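Malate oxidoreductase (Thermotoga maritima, PDB 1VL6) probably catalyses the NAD-dependent oxidative decarboxylation of L-malate to pyruvate and carbon dioxide. Local coordinates at residues A[73-78]-A[112-117]; A[229-234]-A[250-255]; A[256-261]-A[278-283]; A[289-294]-A[312-317]; A[350-355]-A[378-383]. All blocks are in the same frame, centred on the assembly; numbering follows the deposited sequence. Where two conformers were deposited one is given.

Contact 1. Residues A[73-78]-A[112-117]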
# COMPACT_ATOMS: atom_id res chain seq x y z
N ALA A 73 -5.29 17.18 -8.49
CA ALA A 73 -6.13 17.77 -7.48
C ALA A 73 -7.57 17.61 -7.91
O ALA A 73 -7.89 17.88 -9.05
CB ALA A 73 -5.80 19.22 -7.32
N VAL A 74 -8.42 17.12 -7.03
CA VAL A 74 -9.85 17.04 -7.30
C VAL A 74 -10.45 18.22 -6.56
O VAL A 74 -10.54 18.23 -5.34
CB VAL A 74 -10.46 15.72 -6.81
CG1 VAL A 74 -11.96 15.67 -7.11
CG2 VAL A 74 -9.75 14.54 -7.44
N VAL A 75 -10.85 19.23 -7.32
CA VAL A 75 -11.18 20.54 -6.77
C VAL A 75 -12.68 20.81 -6.79
O VAL A 75 -13.29 20.80 -7.85
CB VAL A 75 -10.43 21.64 -7.55
CG1 VAL A 75 -10.81 23.04 -7.06
CG2 VAL A 75 -8.91 21.41 -7.44
N SER A 76 -13.28 21.05 -5.64
CA SER A 76 -14.69 21.47 -5.62
C SER A 76 -14.93 22.47 -4.53
O SER A 76 -14.19 22.48 -3.55
CB SER A 76 -15.65 20.31 -5.38
OG SER A 76 -16.99 20.73 -5.67
N ASP A 77 -15.95 23.31 -4.70
CA ASP A 77 -16.47 24.14 -3.60
C ASP A 77 -17.78 23.60 -3.14
O ASP A 77 -18.38 24.12 -2.23
CB ASP A 77 -16.68 25.57 -4.03
CG ASP A 77 -17.82 25.74 -5.02
OD1 ASP A 77 -18.02 24.88 -5.90
OD2 ASP A 77 -18.52 26.78 -5.02
N GLY A 78 -18.20 22.50 -3.75
CA GLY A 78 -19.45 21.83 -3.38
C GLY A 78 -20.70 22.58 -3.78
O GLY A 78 -21.75 22.45 -3.16
N PHE A 112 -5.83 13.83 -5.02
CA PHE A 112 -6.03 14.43 -3.69
C PHE A 112 -7.28 15.35 -3.75
O PHE A 112 -7.44 16.10 -4.70
CB PHE A 112 -4.77 15.21 -3.22
CG PHE A 112 -3.53 14.36 -3.17
CD1 PHE A 112 -2.80 14.10 -4.33
CD2 PHE A 112 -3.13 13.76 -1.98
CE1 PHE A 112 -1.69 13.27 -4.31
CE2 PHE A 112 -2.00 12.93 -1.94
CZ PHE A 112 -1.28 12.68 -3.12
N PRO A 113 -8.18 15.23 -2.78
CA PRO A 113 -9.31 16.12 -2.72
C PRO A 113 -8.95 17.47 -2.19
O PRO A 113 -8.34 17.55 -1.12
CB PRO A 113 -10.27 15.46 -1.74
CG PRO A 113 -9.69 14.16 -1.44
CD PRO A 113 -8.27 14.17 -1.76
N ILE A 114 -9.33 18.50 -2.93
CA ILE A 114 -9.19 19.85 -2.53
C ILE A 114 -10.54 20.55 -2.59
O ILE A 114 -10.97 21.02 -3.64
CB ILE A 114 -8.15 20.49 -3.39
CG1 ILE A 114 -6.79 20.02 -2.90
CG2 ILE A 114 -8.20 22.03 -3.25
CD1 ILE A 114 -5.74 20.19 -3.92
N CYS A 115 -11.18 20.57 -1.43
CA CYS A 115 -12.50 21.08 -1.25
C CYS A 115 -12.38 22.43 -0.55
O CYS A 115 -11.93 22.54 0.62
CB CYS A 115 -13.28 20.11 -0.37
SG CYS A 115 -13.89 18.60 -1.19
N LEU A 116 -12.83 23.46 -1.26
CA LEU A 116 -12.57 24.85 -0.90
C LEU A 116 -13.76 25.48 -0.22
O LEU A 116 -14.89 25.28 -0.67
CB LEU A 116 -12.29 25.65 -2.16
CG LEU A 116 -11.13 25.03 -2.93
CD1 LEU A 116 -11.02 25.71 -4.31
CD2 LEU A 116 -9.83 25.12 -2.11
N SER A 117 -13.51 26.26 0.83
CA SER A 117 -14.59 27.04 1.44
C SER A 117 -14.74 28.41 0.79
O SER A 117 -15.07 29.35 1.46
CB SER A 117 -14.41 27.19 2.95
OG SER A 117 -13.08 27.61 3.26
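Within a parallel sheet of the malic enzyme N-terminal region, Val74 and Ser76 of strand 73-76 pair edge to edge with strand 112-115, and four backbone hydrogen bonds zip the two together. Val74 N donates to Phe112 O (2.7 Å), and the bond is almost straight, 175° at the hydrogen. Val74 O in turn accepts from Ile114 N (2.7 Å), a donor tilted from the carbonyl plane. Further along, Ser76 N reaches Ile114 O (3.1 Å), and Ser76 O takes Leu116 N in its carbonyl plane (2.8 Å). The short strand axes diverge by 22°. Helix 89-107 joins the two strands in a beta-alpha-beta unit, and its Met96 covers the face bearing Val74, Pro113 and Cys115. On the other face sit Ala73, Val75 and Ile114: Ala73 CB meets Ile114 CD1 at 3.5 Å. With Val75 CG1 held opposite the backbone N (chi1 176°), this branch meets Leu116 CD1 at 3.8 Å, the two side chains crossing at a slant. At the last residue of the strand, Ser76 OG accepts from Gly78 N (2.9 Å), closing an ST turn, and also bonds to Glu141 O; Asp77 is held by Ser79 and forms a salt bridge with Lys147. Strand 110-115 is outermost in this chain's sheet, where Cys115 N bonds to Ser134 OG of the second subunit.

Contact 2. Residues A[229-234]-A[250-255]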
# COMPACT_ATOMS: atom_id res chain seq x y z
N ASN A 229 -34.41 30.23 -27.88
CA ASN A 229 -34.67 30.92 -29.11
C ASN A 229 -34.45 32.43 -28.83
O ASN A 229 -35.23 33.04 -28.08
CB ASN A 229 -36.13 30.57 -29.45
CG ASN A 229 -36.60 31.17 -30.74
OD1 ASN A 229 -36.43 32.37 -31.01
ND2 ASN A 229 -37.26 30.34 -31.55
N GLU A 230 -33.39 33.03 -29.41
CA GLU A 230 -33.17 34.50 -29.21
C GLU A 230 -34.43 35.35 -29.25
O GLU A 230 -34.54 36.33 -28.50
CB GLU A 230 -32.25 35.16 -30.25
CG GLU A 230 -30.84 35.37 -29.75
CD GLU A 230 -30.22 36.65 -30.25
OE1 GLU A 230 -30.41 37.69 -29.63
OE2 GLU A 230 -29.50 36.59 -31.26
N ASN A 231 -35.36 35.02 -30.16
CA ASN A 231 -36.62 35.80 -30.33
C ASN A 231 -37.58 35.73 -29.14
O ASN A 231 -38.48 36.56 -29.06
CB ASN A 231 -37.51 35.31 -31.50
CG ASN A 231 -36.83 35.37 -32.85
OD1 ASN A 231 -36.67 34.34 -33.52
ND2 ASN A 231 -36.43 36.59 -33.28
N ASP A 232 -37.48 34.69 -28.29
CA ASP A 232 -38.30 34.66 -27.03
C ASP A 232 -37.30 34.78 -25.87
O ASP A 232 -36.74 33.76 -25.43
CB ASP A 232 -39.17 33.40 -26.81
CG ASP A 232 -39.59 32.71 -28.09
OD1 ASP A 232 -40.34 33.32 -28.90
OD2 ASP A 232 -39.23 31.53 -28.36
N PRO A 233 -37.08 36.01 -25.38
CA PRO A 233 -35.92 36.30 -24.52
C PRO A 233 -36.07 35.66 -23.13
O PRO A 233 -35.08 35.37 -22.43
CB PRO A 233 -35.96 37.81 -24.39
CG PRO A 233 -37.48 38.16 -24.54
CD PRO A 233 -37.98 37.17 -25.53
N GLU A 234 -37.33 35.43 -22.75
CA GLU A 234 -37.67 34.62 -21.58
C GLU A 234 -36.80 33.37 -21.49
O GLU A 234 -36.38 32.97 -20.41
CB GLU A 234 -39.14 34.14 -21.63
CG GLU A 234 -40.20 35.21 -21.85
CD GLU A 234 -40.31 36.24 -20.72
OE1 GLU A 234 -39.74 35.98 -19.62
OE2 GLU A 234 -40.97 37.31 -20.92
N PRO A 250 -32.25 25.57 -36.06
CA PRO A 250 -32.29 26.11 -37.43
C PRO A 250 -33.69 26.37 -37.98
O PRO A 250 -33.88 27.39 -38.67
CB PRO A 250 -31.59 25.04 -38.27
CG PRO A 250 -31.47 23.83 -37.38
CD PRO A 250 -31.50 24.31 -35.99
N GLU A 251 -34.62 25.46 -37.67
CA GLU A 251 -36.04 25.62 -38.02
C GLU A 251 -36.72 26.74 -37.24
O GLU A 251 -37.86 27.08 -37.54
CB GLU A 251 -36.86 24.34 -37.79
CG GLU A 251 -36.56 23.19 -38.73
CD GLU A 251 -37.04 21.84 -38.21
OE1 GLU A 251 -37.11 21.63 -36.97
OE2 GLU A 251 -37.32 20.93 -39.03
N ARG A 252 -36.02 27.32 -36.26
CA ARG A 252 -36.56 28.46 -35.49
C ARG A 252 -37.87 28.09 -34.78
O ARG A 252 -38.80 28.84 -34.73
CB ARG A 252 -36.70 29.68 -36.38
CG ARG A 252 -35.53 29.81 -37.33
CD ARG A 252 -35.49 31.11 -38.08
NE ARG A 252 -34.59 32.03 -37.41
CZ ARG A 252 -34.82 33.32 -37.20
NH1 ARG A 252 -35.95 33.88 -37.62
NH2 ARG A 252 -33.92 34.04 -36.55
N LEU A 253 -37.90 26.88 -34.24
CA LEU A 253 -38.97 26.41 -33.37
C LEU A 253 -39.11 27.17 -32.05
O LEU A 253 -38.11 27.67 -31.49
CB LEU A 253 -38.66 24.97 -32.98
CG LEU A 253 -38.72 23.97 -34.14
CD1 LEU A 253 -38.37 22.61 -33.61
CD2 LEU A 253 -40.11 23.97 -34.76
N SER A 254 -40.33 27.16 -31.52
CA SER A 254 -40.65 27.87 -30.29
C SER A 254 -41.77 27.19 -29.49
O SER A 254 -42.79 26.87 -30.05
CB SER A 254 -41.03 29.29 -30.67
OG SER A 254 -41.88 29.87 -29.71
N GLY A 255 -41.58 27.01 -28.17
CA GLY A 255 -42.54 26.31 -27.33
C GLY A 255 -41.85 25.41 -26.31
O GLY A 255 -40.65 25.55 -26.05
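A type I beta turn, Asn229 to Asp232, is tied to the loop 250-255 at the surface of the NAD-binding domain, chiefly by the amide of Asn229. Asn229 ND2 donates to Leu253 O over 2.8 Å, with 154° at the hydrogen. The acceptor lies in the plane of the asparagine amide, yet the donor stands well above the carbonyl plane of Leu253, so the bond is met in the amide plane but off the carbonyl lone pairs. The extended side chain, CG opposite the backbone N (chi1 -178°), carries ND2 across to the second loop. The same amide also turns back on its own loop: Asn229 OD1 receives a weak bond from Asn231 N at 3.0 Å. The turn is closed by Asp232 N donating to Asn229 O (2.8 Å). A second, weaker tie comes from Ser254 OG, which donates to Asp232 OD2 at 3.4 Å. On the exposed side the Asn231 side chain lies near the Arg252 guanidinium, the two planes nearly perpendicular. Leu253 O is shared with Asn249 ND2, while Thr235 OG1 bonds to both Asn229 N and Asp232 O. The two loops flank helix 239-246 in sequence: the first follows strand 226-227, whose Ile227 pairs through its backbone with Gly255, and the second runs into helix 257-261 while Leu253 rests on Lys194 of strand 194-198.

Contact 3. Residues A[256-261]-A[278-283]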
# COMPACT_ATOMS: atom_id res chain seq x y z
N ASP A 256 -42.59 24.46 -25.76
CA ASP A 256 -42.12 23.64 -24.63
C ASP A 256 -41.41 22.38 -25.12
O ASP A 256 -41.29 22.15 -26.31
CB ASP A 256 -43.29 23.29 -23.66
CG ASP A 256 -44.47 22.62 -24.37
OD1 ASP A 256 -44.23 22.04 -25.45
OD2 ASP A 256 -45.68 22.65 -23.94
N LEU A 257 -40.93 21.57 -24.19
CA LEU A 257 -40.28 20.30 -24.55
C LEU A 257 -41.13 19.43 -25.46
O LEU A 257 -40.64 18.78 -26.38
CB LEU A 257 -39.92 19.54 -23.28
CG LEU A 257 -39.19 18.19 -23.41
CD1 LEU A 257 -37.85 18.31 -24.07
CD2 LEU A 257 -39.02 17.54 -22.05
N GLU A 258 -42.41 19.42 -25.20
CA GLU A 258 -43.33 18.58 -25.96
C GLU A 258 -43.35 18.94 -27.43
O GLU A 258 -43.24 18.08 -28.29
CB GLU A 258 -44.73 18.64 -25.36
CG GLU A 258 -45.64 17.62 -25.98
CD GLU A 258 -47.07 17.76 -25.55
OE1 GLU A 258 -47.39 18.51 -24.58
OE2 GLU A 258 -47.88 17.09 -26.19
N THR A 259 -43.44 20.23 -27.70
CA THR A 259 -43.30 20.78 -29.04
C THR A 259 -41.95 20.42 -29.71
O THR A 259 -41.89 20.01 -30.88
CB THR A 259 -43.41 22.30 -28.91
OG1 THR A 259 -44.77 22.67 -28.61
CG2 THR A 259 -43.10 22.99 -30.20
N ALA A 260 -40.86 20.54 -28.95
CA ALA A 260 -39.52 20.21 -29.44
C ALA A 260 -39.41 18.78 -29.90
O ALA A 260 -38.69 18.50 -30.85
CB ALA A 260 -38.47 20.47 -28.38
N LEU A 261 -40.12 17.88 -29.22
CA LEU A 261 -39.96 16.48 -29.49
C LEU A 261 -40.71 16.01 -30.71
O LEU A 261 -40.46 14.92 -31.17
CB LEU A 261 -40.38 15.68 -28.28
CG LEU A 261 -39.48 15.85 -27.06
CD1 LEU A 261 -40.22 15.41 -25.86
CD2 LEU A 261 -38.19 15.02 -27.18
N PRO A 278 -44.83 9.53 -21.59
CA PRO A 278 -44.66 8.41 -22.51
C PRO A 278 -45.33 8.66 -23.85
O PRO A 278 -44.75 8.37 -24.86
CB PRO A 278 -45.34 7.26 -21.79
CG PRO A 278 -46.21 7.91 -20.80
CD PRO A 278 -45.51 9.12 -20.36
N GLU A 279 -46.54 9.21 -23.86
CA GLU A 279 -47.20 9.45 -25.15
C GLU A 279 -46.45 10.39 -26.11
O GLU A 279 -46.60 10.27 -27.33
CB GLU A 279 -48.63 9.87 -24.94
CG GLU A 279 -49.53 8.72 -24.47
CD GLU A 279 -49.57 7.52 -25.46
OE1 GLU A 279 -50.26 7.58 -26.50
OE2 GLU A 279 -48.91 6.49 -25.21
N TRP A 280 -45.58 11.25 -25.58
CA TRP A 280 -44.73 12.10 -26.44
C TRP A 280 -43.84 11.26 -27.34
O TRP A 280 -43.55 11.63 -28.48
CB TRP A 280 -43.87 13.09 -25.64
CG TRP A 280 -44.69 14.01 -24.75
CD1 TRP A 280 -46.06 14.13 -24.74
CD2 TRP A 280 -44.21 14.92 -23.76
NE1 TRP A 280 -46.45 15.06 -23.81
CE2 TRP A 280 -45.34 15.56 -23.19
CE3 TRP A 280 -42.95 15.27 -23.29
CZ2 TRP A 280 -45.25 16.52 -22.19
CZ3 TRP A 280 -42.86 16.23 -22.29
CH2 TRP A 280 -44.01 16.83 -21.75
N ILE A 281 -43.41 10.12 -26.84
CA ILE A 281 -42.51 9.27 -27.61
C ILE A 281 -43.10 8.88 -28.94
O ILE A 281 -42.39 8.78 -29.93
CB ILE A 281 -42.09 8.03 -26.80
CG1 ILE A 281 -41.18 8.51 -25.66
CG2 ILE A 281 -41.36 7.02 -27.73
CD1 ILE A 281 -40.49 7.44 -24.93
N LYS A 282 -44.41 8.69 -28.96
CA LYS A 282 -45.10 8.30 -30.16
C LYS A 282 -45.17 9.44 -31.17
O LYS A 282 -45.48 9.19 -32.31
CB LYS A 282 -46.50 7.79 -29.78
CG LYS A 282 -46.42 6.61 -28.80
CD LYS A 282 -47.66 5.73 -28.70
CE LYS A 282 -47.51 4.75 -27.46
NZ LYS A 282 -48.86 4.41 -26.88
N LYS A 283 -44.91 10.68 -30.77
CA LYS A 283 -44.92 11.81 -31.72
C LYS A 283 -43.51 12.15 -32.16
O LYS A 283 -43.33 13.00 -32.99
CB LYS A 283 -45.56 13.03 -31.13
CG LYS A 283 -46.98 12.80 -30.66
CD LYS A 283 -47.68 14.12 -30.25
CE LYS A 283 -46.99 14.78 -29.06
NZ LYS A 283 -47.79 15.90 -28.63
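Lys283 NZ and Glu258 OE2 form a salt bridge 2.7 Å long, the ammonium approaching the anti lone pair of the carboxylate, away from its other oxygen. A bend in the lysine chain at chi3 (-63°) brings NZ round to the glutamate. The helix start is fixed by Asp256, an N-cap whose OD1 accepts from Thr259 N (3.0 Å). Glu258 itself is stretched out, CG opposite the backbone N (chi1 -171°), and lies across the indole of Trp280 on its way to the lysine. Glu258 CG makes a CH-pi contact over the five-membered ring of Trp280, 3.5 Å from the centroid and 13° off the normal. The carboxylate follows nearly parallel to the ring, with Glu258 CD 3.3 Å from Trp280 NE1; OE2 is also near NE1, but the angle is too poor for a hydrogen bond. Leucines of helix 257-261 meet the six-membered part: Leu257 CD2 comes to the edge at Trp280 CZ3 (4.1 Å), and Leu261 CD1 approaches Trp280 CE3 obliquely (3.8 Å). Replacing Trp280 with an alanine would probably open a gap beside Leu257 and Leu261 and leave the Glu258 chain free to swing, weakening its hold on Lys283. Beneath, Leu257 and Leu261 also touch Phe267, so the two leucines link the indole to strand 266-269 of this NAD-binding domain. A carboxylate over an electron-rich ring would probably gain little by itself, and the nearby ammonium of Lys283 probably offsets its charge and makes the stacked position acceptable.

Contact 4. Residues A[289-294]-A[312-317]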
# COMPACT_ATOMS: atom_id res chain seq x y z
N VAL A 289 -34.66 7.57 -29.98
CA VAL A 289 -33.64 7.29 -29.03
C VAL A 289 -33.77 8.27 -27.91
O VAL A 289 -33.93 9.49 -28.16
CB VAL A 289 -32.25 7.42 -29.65
CG1 VAL A 289 -31.14 7.28 -28.56
CG2 VAL A 289 -32.07 6.36 -30.66
N ILE A 290 -33.71 7.74 -26.68
CA ILE A 290 -33.98 8.48 -25.44
C ILE A 290 -32.80 8.25 -24.48
O ILE A 290 -32.63 7.11 -23.96
CB ILE A 290 -35.25 7.92 -24.75
CG1 ILE A 290 -36.47 7.99 -25.66
CG2 ILE A 290 -35.53 8.63 -23.40
CD1 ILE A 290 -36.93 9.31 -25.97
N PHE A 291 -31.98 9.29 -24.30
CA PHE A 291 -30.90 9.28 -23.34
C PHE A 291 -31.52 10.10 -22.20
O PHE A 291 -31.68 11.34 -22.33
CB PHE A 291 -29.66 10.01 -23.88
CG PHE A 291 -28.85 9.27 -24.93
CD1 PHE A 291 -29.26 8.08 -25.50
CD2 PHE A 291 -27.68 9.85 -25.42
CE1 PHE A 291 -28.48 7.46 -26.49
CE2 PHE A 291 -26.89 9.24 -26.40
CZ PHE A 291 -27.29 8.04 -26.92
N ALA A 292 -31.92 9.44 -21.12
CA ALA A 292 -32.55 10.16 -20.03
C ALA A 292 -31.63 10.08 -18.87
O ALA A 292 -31.71 9.16 -18.06
CB ALA A 292 -33.92 9.57 -19.70
N LEU A 293 -30.76 11.08 -18.78
CA LEU A 293 -29.60 11.03 -17.88
C LEU A 293 -29.79 11.87 -16.61
O LEU A 293 -28.88 12.00 -15.80
CB LEU A 293 -28.34 11.49 -18.64
CG LEU A 293 -28.18 10.90 -20.04
CD1 LEU A 293 -26.96 11.38 -20.73
CD2 LEU A 293 -28.16 9.43 -19.96
N ALA A 294 -30.96 12.42 -16.37
CA ALA A 294 -31.14 13.09 -15.07
C ALA A 294 -30.74 12.16 -13.93
O ALA A 294 -31.06 10.98 -13.92
CB ALA A 294 -32.57 13.55 -14.88
N ILE A 312 -34.10 2.83 -28.42
CA ILE A 312 -32.91 2.71 -27.52
C ILE A 312 -33.08 3.66 -26.34
O ILE A 312 -33.47 4.85 -26.50
CB ILE A 312 -31.61 3.09 -28.23
CG1 ILE A 312 -31.20 2.02 -29.22
CG2 ILE A 312 -30.48 3.33 -27.23
CD1 ILE A 312 -30.15 2.49 -30.24
N VAL A 313 -32.76 3.15 -25.16
CA VAL A 313 -32.92 3.94 -23.96
C VAL A 313 -31.60 3.88 -23.18
O VAL A 313 -30.98 2.80 -23.02
CB VAL A 313 -34.09 3.40 -23.12
CG1 VAL A 313 -34.22 4.17 -21.83
CG2 VAL A 313 -35.34 3.47 -23.89
N ALA A 314 -31.18 5.03 -22.71
CA ALA A 314 -29.97 5.11 -21.92
C ALA A 314 -30.22 5.99 -20.73
O ALA A 314 -31.01 6.92 -20.80
CB ALA A 314 -28.81 5.67 -22.77
N THR A 315 -29.53 5.70 -19.62
CA THR A 315 -29.59 6.58 -18.44
C THR A 315 -28.26 6.71 -17.78
O THR A 315 -27.27 6.14 -18.22
CB THR A 315 -30.56 6.12 -17.37
OG1 THR A 315 -29.88 5.22 -16.50
CG2 THR A 315 -31.72 5.40 -17.95
N GLY A 316 -28.27 7.49 -16.72
CA GLY A 316 -27.08 7.68 -15.90
C GLY A 316 -26.89 6.62 -14.84
O GLY A 316 -25.86 6.58 -14.22
N ARG A 317 -27.86 5.73 -14.66
CA ARG A 317 -27.76 4.70 -13.62
C ARG A 317 -27.13 3.34 -13.99
O ARG A 317 -27.15 2.94 -15.14
CB ARG A 317 -29.14 4.44 -13.08
CG ARG A 317 -29.90 5.68 -12.75
CD ARG A 317 -31.39 5.36 -12.62
NE ARG A 317 -31.53 4.29 -11.64
CZ ARG A 317 -31.58 4.52 -10.33
NH1 ARG A 317 -31.54 5.76 -9.88
NH2 ARG A 317 -31.68 3.53 -9.47
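Ile290 and Ala314 make the backbone bonds that join strands 289-292 and 312-315, parallel neighbours linked through helix 302-307 in a beta-alpha-beta unit of the NAD-binding domain. Ile290 N donates to Ile312 O (2.9 Å), Ala314 N to Ile290 O (2.8 Å) and Ala292 N to Ala314 O (2.7 Å). CA-H...O contacts add to these, among them Val313 CA to Ile290 O at 3.2 Å. Apolar contacts follow on the face of Val289, Phe291 and Ala314. Val289 CG2 lies alongside Ile312 CB (4.1 Å), and Phe291 CD1 meets Ala314 CB (3.7 Å); helix 166-186 covers the Phe291 ring with Ala178 and Ala182. Leu293 CD2 packs on the backbone of Thr315. An ST turn forms at Thr315: with OG1 between the backbone N and the carbonyl carbon (chi1 87°), Thr315 OG1 accepts from Arg317 N (2.8 Å). A valine in place of Thr315 would probably leave Arg317 N without this acceptor and let the turn loosen. Strand 312-315 is outermost within the chain's sheet, and there Val313 O takes a bond from Asn322 ND2. Backbone polarity is thus met by pairing and by side-chain hydrogen bonds, while Val289 and Phe291 supply an apolar face against helix 166-186.

Contact 5. Residues A[350-355]-A[378-383]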
# COMPACT_ATOMS: atom_id res chain seq x y z
N LEU A 350 -12.15 14.55 -28.79
CA LEU A 350 -12.80 13.76 -29.83
C LEU A 350 -12.13 12.41 -30.04
O LEU A 350 -12.79 11.44 -30.40
CB LEU A 350 -12.85 14.48 -31.17
CG LEU A 350 -13.68 15.77 -31.23
CD1 LEU A 350 -13.31 16.53 -32.45
CD2 LEU A 350 -15.19 15.56 -31.20
N SER A 351 -10.81 12.33 -29.85
CA SER A 351 -10.19 11.03 -29.84
C SER A 351 -10.81 10.13 -28.77
O SER A 351 -11.10 8.97 -29.03
CB SER A 351 -8.68 11.13 -29.69
OG SER A 351 -8.14 11.64 -30.88
N ALA A 352 -11.05 10.69 -27.59
CA ALA A 352 -11.67 9.94 -26.53
C ALA A 352 -13.06 9.49 -26.95
O ALA A 352 -13.41 8.31 -26.81
CB ALA A 352 -11.73 10.76 -25.29
N VAL A 353 -13.84 10.41 -27.53
CA VAL A 353 -15.18 10.06 -28.00
C VAL A 353 -15.09 8.85 -28.90
O VAL A 353 -15.75 7.86 -28.65
CB VAL A 353 -15.84 11.19 -28.77
CG1 VAL A 353 -17.10 10.68 -29.56
CG2 VAL A 353 -16.19 12.30 -27.81
N GLU A 354 -14.23 8.91 -29.89
CA GLU A 354 -14.08 7.81 -30.85
C GLU A 354 -13.60 6.50 -30.21
O GLU A 354 -14.02 5.40 -30.59
CB GLU A 354 -13.12 8.20 -31.97
CG GLU A 354 -13.64 9.34 -32.83
CD GLU A 354 -14.74 8.92 -33.78
OE1 GLU A 354 -14.92 7.70 -33.96
OE2 GLU A 354 -15.38 9.80 -34.39
N ALA A 355 -12.70 6.63 -29.25
CA ALA A 355 -12.14 5.48 -28.62
C ALA A 355 -13.21 4.77 -27.80
O ALA A 355 -13.32 3.52 -27.84
CB ALA A 355 -10.99 5.95 -27.76
N LEU A 378 -7.78 1.81 -21.23
CA LEU A 378 -6.59 1.76 -22.06
C LEU A 378 -6.75 2.47 -23.41
O LEU A 378 -5.86 3.23 -23.84
CB LEU A 378 -6.20 0.33 -22.35
CG LEU A 378 -5.78 -0.48 -21.15
CD1 LEU A 378 -5.46 -1.91 -21.60
CD2 LEU A 378 -4.57 0.14 -20.47
N ASN A 379 -7.87 2.23 -24.07
CA ASN A 379 -8.08 2.84 -25.37
C ASN A 379 -8.23 4.35 -25.29
O ASN A 379 -7.68 5.05 -26.11
CB ASN A 379 -9.28 2.26 -26.08
CG ASN A 379 -9.09 0.80 -26.47
OD1 ASN A 379 -7.97 0.26 -26.54
ND2 ASN A 379 -10.20 0.14 -26.68
N VAL A 380 -8.92 4.84 -24.30
CA VAL A 380 -9.08 6.27 -24.13
C VAL A 380 -7.71 6.91 -23.81
O VAL A 380 -7.31 7.91 -24.40
CB VAL A 380 -10.08 6.57 -22.99
CG1 VAL A 380 -10.07 8.04 -22.67
CG2 VAL A 380 -11.46 6.10 -23.38
N TYR A 381 -7.00 6.32 -22.88
CA TYR A 381 -5.65 6.78 -22.57
C TYR A 381 -4.81 6.85 -23.82
O TYR A 381 -4.16 7.83 -24.06
CB TYR A 381 -4.97 5.87 -21.55
CG TYR A 381 -3.48 6.08 -21.50
CD1 TYR A 381 -2.94 7.21 -20.94
CD2 TYR A 381 -2.61 5.12 -21.98
CE1 TYR A 381 -1.55 7.39 -20.86
CE2 TYR A 381 -1.24 5.28 -21.92
CZ TYR A 381 -0.71 6.42 -21.36
OH TYR A 381 0.67 6.58 -21.34
N THR A 382 -4.78 5.77 -24.60
CA THR A 382 -3.95 5.76 -25.82
C THR A 382 -4.39 6.86 -26.79
O THR A 382 -3.61 7.57 -27.39
CB THR A 382 -4.07 4.45 -26.56
OG1 THR A 382 -3.51 3.38 -25.80
CG2 THR A 382 -3.22 4.51 -27.80
N ALA A 383 -5.69 6.98 -26.93
CA ALA A 383 -6.22 7.97 -27.86
C ALA A 383 -5.77 9.38 -27.46
O ALA A 383 -5.28 10.16 -28.29
CB ALA A 383 -7.74 7.91 -27.92
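Ala383 CB sits against both Ser351 and Ala355 where helices 346-358 and 374-386 pass in nearly opposite directions. Ala383 CB is 3.8 Å from Ser351 CB and 3.7 Å from Ser351 O, and it meets Ala355 CB at 3.8 Å. Ala355 CB also rests on the backbone of the facing helix, 3.8 Å from Asn379 O. Val380 divides its branches between two alanines: Val380 CG1, placed opposite the backbone N (chi1 171°), meets Ala352 CB at 4.1 Å, while Val380 CG2 turns to Ala355 CB at 4.4 Å. With methyl groups at the crossing, the axes of the two short segments come within 8.4 Å, at 151° between their directions. No hydrogen bond crosses between these two segments; the polar ties involve Ser359 and Ser387, just past the helix ends. Ser351 OG bonds to Ser387 OG and to Asn347 O, and Ser387 OG also meets Ala383 O; at the other end, Asn379 ND2 bonds to Ser359 OG, which is itself bonded to Ala355 O. Ala352 and Val353 lean on Val173 of helix 166-186; Leu378, on the other helix, meets its own counterpart in a third subunit. The closeness of the pair therefore rests on small side chains meeting backbone and methyl surfaces.

Contacts 1, 4 and 5 are buried, whereas contacts 2 and 3 lie at the surface. Contacts 1 and 4 repeat one theme, parallel strands joined by a beta-alpha-beta unit, in separate sheets whose contact centres are about 29 Å apart. Contact 5 relies on close helix packing without polar bonds across it, and contacts 1 and 5 also reach other subunits. Contacts 2 and 3 turn to polar side chains: an amide and a weak hydroxyl bond in one, a salt bridge over an indole in the other. They follow directly in the chain and touch. Contact 3 also meets contact 4, where Ile281 CD1 lies 4.1 Å from Ile290 CG1, leading from surface to core.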